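Local coordinates for protein ceramide very long chain fatty acid hydroxylase SCS7 (Saccharomyces cerevisiae, PDB 4ZR1) that hydroxylates sphingolipid-associated very long chain fatty acids, is postulated to act at C-2 of ceramides, and probably uses a dimetal centre bound by histidines in a membrane-embedded enzyme, at residues 45-50 / 80-85. Numbering follows the deposited sequence.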
ATOM      1  N   SER A  45     -25.517   3.316  -3.712  1.00 94.73           N
ATOM      2  CA  SER A  45     -26.332   3.696  -4.869  1.00 90.55           C
ATOM      3  C   SER A  45     -25.960   5.059  -5.432  1.00 86.51           C
ATOM      4  O   SER A  45     -25.776   5.212  -6.639  1.00 93.75           O
ATOM      5  CB  SER A  45     -27.820   3.695  -4.518  1.00 90.89           C
ATOM      6  OG  SER A  45     -28.335   2.384  -4.465  1.00 96.44           O
ATOM      7  N   ASN A  46     -25.851   6.049  -4.561  1.00 84.88           N
ATOM      8  CA  ASN A  46     -25.527   7.394  -5.011  1.00 94.82           C
ATOM      9  C   ASN A  46     -24.188   7.407  -5.735  1.00 89.69           C
ATOM     10  O   ASN A  46     -24.058   7.973  -6.827  1.00 86.87           O
ATOM     11  CB  ASN A  46     -25.511   8.369  -3.829  1.00105.91           C
ATOM     12  CG  ASN A  46     -25.555   9.826  -4.271  1.00128.21           C
ATOM     13  OD1 ASN A  46     -25.887  10.132  -5.419  1.00139.05           O
ATOM     14  ND2 ASN A  46     -25.229  10.732  -3.354  1.00130.37           N
ATOM     15  N   ASP A  47     -23.210   6.744  -5.127  1.00 85.69           N
ATOM     16  CA  ASP A  47     -21.842   6.728  -5.622  1.00 86.10           C
ATOM     17  C   ASP A  47     -21.730   6.062  -6.996  1.00 87.08           C
ATOM     18  O   ASP A  47     -20.993   6.538  -7.861  1.00 92.51           O
ATOM     19  CB  ASP A  47     -20.938   6.026  -4.603  1.00 87.88           C
ATOM     20  CG  ASP A  47     -19.493   5.999  -5.024  1.00 84.14           C
ATOM     21  OD1 ASP A  47     -18.798   7.023  -4.828  1.00 91.98           O
ATOM     22  OD2 ASP A  47     -19.050   4.949  -5.539  1.00 88.19           O
ATOM     23  N   TYR A  48     -22.457   4.967  -7.203  1.00 78.09           N
ATOM     24  CA  TYR A  48     -22.427   4.297  -8.497  1.00 75.77           C
ATOM     25  C   TYR A  48     -23.066   5.177  -9.562  1.00 83.42           C
ATOM     26  O   TYR A  48     -22.511   5.360 -10.641  1.00 92.45           O
ATOM     27  CB  TYR A  48     -23.132   2.950  -8.422  1.00 68.48           C
ATOM     28  CG  TYR A  48     -23.085   2.128  -9.696  1.00 80.29           C
ATOM     29  CD1 TYR A  48     -21.896   1.563 -10.136  1.00 82.02           C
ATOM     30  CD2 TYR A  48     -24.245   1.867 -10.429  1.00 82.54           C
ATOM     31  CE1 TYR A  48     -21.856   0.786 -11.285  1.00 80.80           C
ATOM     32  CE2 TYR A  48     -24.211   1.095 -11.573  1.00 79.64           C
ATOM     33  CZ  TYR A  48     -23.015   0.556 -11.993  1.00 80.15           C
ATOM     34  OH  TYR A  48     -22.966  -0.213 -13.130  1.00 94.63           O
ATOM     35  N   LYS A  49     -24.223   5.742  -9.246  1.00 89.18           N
ATOM     36  CA  LYS A  49     -24.923   6.590 -10.196  1.00 95.95           C
ATOM     37  C   LYS A  49     -24.120   7.846 -10.513  1.00 94.20           C
ATOM     38  O   LYS A  49     -24.094   8.297 -11.656  1.00101.81           O
ATOM     39  CB  LYS A  49     -26.305   6.967  -9.662  1.00110.45           C
ATOM     40  CG  LYS A  49     -27.112   7.849 -10.600  1.00125.11           C
ATOM     41  CD  LYS A  49     -27.373   7.147 -11.925  1.00134.99           C
ATOM     42  CE  LYS A  49     -28.313   7.953 -12.813  1.00140.61           C
ATOM     43  NZ  LYS A  49     -28.458   7.356 -14.175  1.00137.43           N
ATOM     44  N   LYS A  50     -23.456   8.403  -9.506  1.00 89.05           N
ATOM     45  CA  LYS A  50     -22.742   9.661  -9.686  1.00 80.88           C
ATOM     46  C   LYS A  50     -21.460   9.502 -10.504  1.00 88.21           C
ATOM     47  O   LYS A  50     -21.240  10.246 -11.451  1.00 95.30           O
ATOM     48  CB  LYS A  50     -22.425  10.296  -8.330  1.00 76.26           C
ATOM     49  CG  LYS A  50     -21.818  11.691  -8.437  1.00 84.07           C
ATOM     50  CD  LYS A  50     -21.710  12.386  -7.091  1.00 94.57           C
ATOM     51  CE  LYS A  50     -21.032  13.747  -7.224  1.00109.98           C
ATOM     52  NZ  LYS A  50     -20.908  14.460  -5.915  1.00121.80           N
ATOM     53  N   ARG A  80      -9.696   7.830  -5.932  1.00 78.73           N
ATOM     54  CA  ARG A  80     -10.613   8.713  -5.229  1.00 80.61           C
ATOM     55  C   ARG A  80     -11.364   7.866  -4.213  1.00 83.95           C
ATOM     56  O   ARG A  80     -12.180   7.026  -4.582  1.00 92.56           O
ATOM     57  CB  ARG A  80     -11.538   9.422  -6.210  1.00 84.55           C
ATOM     58  CG  ARG A  80     -10.756  10.282  -7.202  1.00 89.55           C
ATOM     59  CD  ARG A  80     -11.647  10.986  -8.198  1.00101.00           C
ATOM     60  NE  ARG A  80     -12.583  11.882  -7.536  1.00112.48           N
ATOM     61  CZ  ARG A  80     -13.411  12.694  -8.179  1.00117.88           C
ATOM     62  NH1 ARG A  80     -14.241  13.479  -7.500  1.00121.39           N
ATOM     63  NH2 ARG A  80     -13.403  12.722  -9.505  1.00114.65           N
ATOM     64  N   PRO A  81     -11.048   8.058  -2.920  1.00 80.56           N
ATOM     65  CA  PRO A  81     -11.421   7.086  -1.886  1.00 76.45           C
ATOM     66  C   PRO A  81     -12.910   7.006  -1.565  1.00 78.31           C
ATOM     67  O   PRO A  81     -13.641   7.989  -1.647  1.00 83.96           O
ATOM     68  CB  PRO A  81     -10.635   7.568  -0.653  1.00 70.18           C
ATOM     69  CG  PRO A  81     -10.366   9.018  -0.910  1.00 72.04           C
ATOM     70  CD  PRO A  81     -10.185   9.131  -2.391  1.00 75.22           C
ATOM     71  N   ARG A  82     -13.345   5.809  -1.199  1.00 74.57           N
ATOM     72  CA  ARG A  82     -14.675   5.614  -0.658  1.00 74.79           C
ATOM     73  C   ARG A  82     -14.526   4.926   0.695  1.00 76.26           C
ATOM     74  O   ARG A  82     -13.411   4.650   1.135  1.00 90.21           O
ATOM     75  CB  ARG A  82     -15.544   4.775  -1.601  1.00 82.37           C
ATOM     76  CG  ARG A  82     -15.085   4.759  -3.049  1.00 82.45           C
ATOM     77  CD  ARG A  82     -15.442   6.028  -3.806  1.00 84.98           C
ATOM     78  NE  ARG A  82     -14.853   6.022  -5.143  1.00 87.23           N
ATOM     79  CZ  ARG A  82     -15.491   6.422  -6.236  1.00 98.63           C
ATOM     80  NH1 ARG A  82     -14.891   6.382  -7.416  1.00102.91           N
ATOM     81  NH2 ARG A  82     -16.739   6.854  -6.145  1.00101.82           N
ATOM     82  N   HIS A  83     -15.644   4.654   1.355  1.00 73.44           N
ATOM     83  CA  HIS A  83     -15.634   3.915   2.610  1.00 72.11           C
ATOM     84  C   HIS A  83     -16.837   2.975   2.665  1.00 78.64           C
ATOM     85  O   HIS A  83     -17.978   3.407   2.495  1.00 84.17           O
ATOM     86  CB  HIS A  83     -15.634   4.878   3.809  1.00 74.24           C
ATOM     87  CG  HIS A  83     -15.402   4.203   5.126  1.00 83.68           C
ATOM     88  ND1 HIS A  83     -14.232   3.536   5.427  1.00 85.31           N
ATOM     89  CD2 HIS A  83     -16.197   4.075   6.214  1.00 85.31           C
ATOM     90  CE1 HIS A  83     -14.317   3.029   6.643  1.00 78.23           C
ATOM     91  NE2 HIS A  83     -15.497   3.346   7.144  1.00 82.43           N
ATOM     92  N   TYR A  84     -16.582   1.692   2.899  1.00 77.95           N
ATOM     93  CA  TYR A  84     -17.656   0.697   2.961  1.00 69.98           C
ATOM     94  C   TYR A  84     -18.464   0.776   4.253  1.00 76.45           C
ATOM     95  O   TYR A  84     -19.593   0.293   4.321  1.00 76.97           O
ATOM     96  CB  TYR A  84     -17.084  -0.710   2.807  1.00 65.77           C
ATOM     97  CG  TYR A  84     -18.126  -1.774   2.570  1.00 74.72           C
ATOM     98  CD1 TYR A  84     -18.771  -1.879   1.339  1.00 75.75           C
ATOM     99  CD2 TYR A  84     -18.450  -2.689   3.560  1.00 81.56           C
ATOM    100  CE1 TYR A  84     -19.731  -2.855   1.110  1.00 76.07           C
ATOM    101  CE2 TYR A  84     -19.404  -3.672   3.335  1.00 86.29           C
ATOM    102  CZ  TYR A  84     -20.041  -3.747   2.108  1.00 80.53           C
ATOM    103  OH  TYR A  84     -20.991  -4.713   1.882  1.00 77.53           O
ATOM    104  N   GLY A  85     -17.882   1.391   5.277  1.00 81.86           N
ATOM    105  CA  GLY A  85     -18.494   1.429   6.590  1.00 79.29           C
ATOM    106  C   GLY A  85     -17.724   0.557   7.555  1.00 83.40           C
ATOM    107  O   GLY A  85     -16.523   0.355   7.395  1.00 85.86           O
TER
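Asp47 and Arg82 make the whole of this contact, a single buried salt bridge between helix 44-51 and the extended loop that follows helix 71-78. The backbones stay well apart, CA of Asp47 and CA of Arg82 being 8.8 Å from each other, and the side chains span the distance. Asp47 has CG anti to its own N (chi1 -178°), which extends the carboxylate off the helix, where it meets NH2 of Arg82. The Arg82 chain bends at chi2 (-77°), and OD1 of Asp47 lies at the guanidinium edge, near the plane of that group. The bridge is one-pronged: NH2 of Arg82 donates to OD1 of Asp47 at 2.5 Å in a bent bond (N-H...O 132°), while OD2 of Asp47 stays 3.1 Å from that nitrogen. Carboxylate and guanidinium planes are nearly perpendicular, so the paired, coplanar fork is not formed. NH1 makes a weak hydrogen bond to Gln77 O, on helix 71-78. A leucine in place of Arg82 would probably leave the buried Asp47 carboxylate without its countercharge. The Arg82 side chain is about 9 Å from that of zinc ligand His178. The arrangement is a buried ion pair joining helix to loop in the part of the chain inferred to be cytoplasmic.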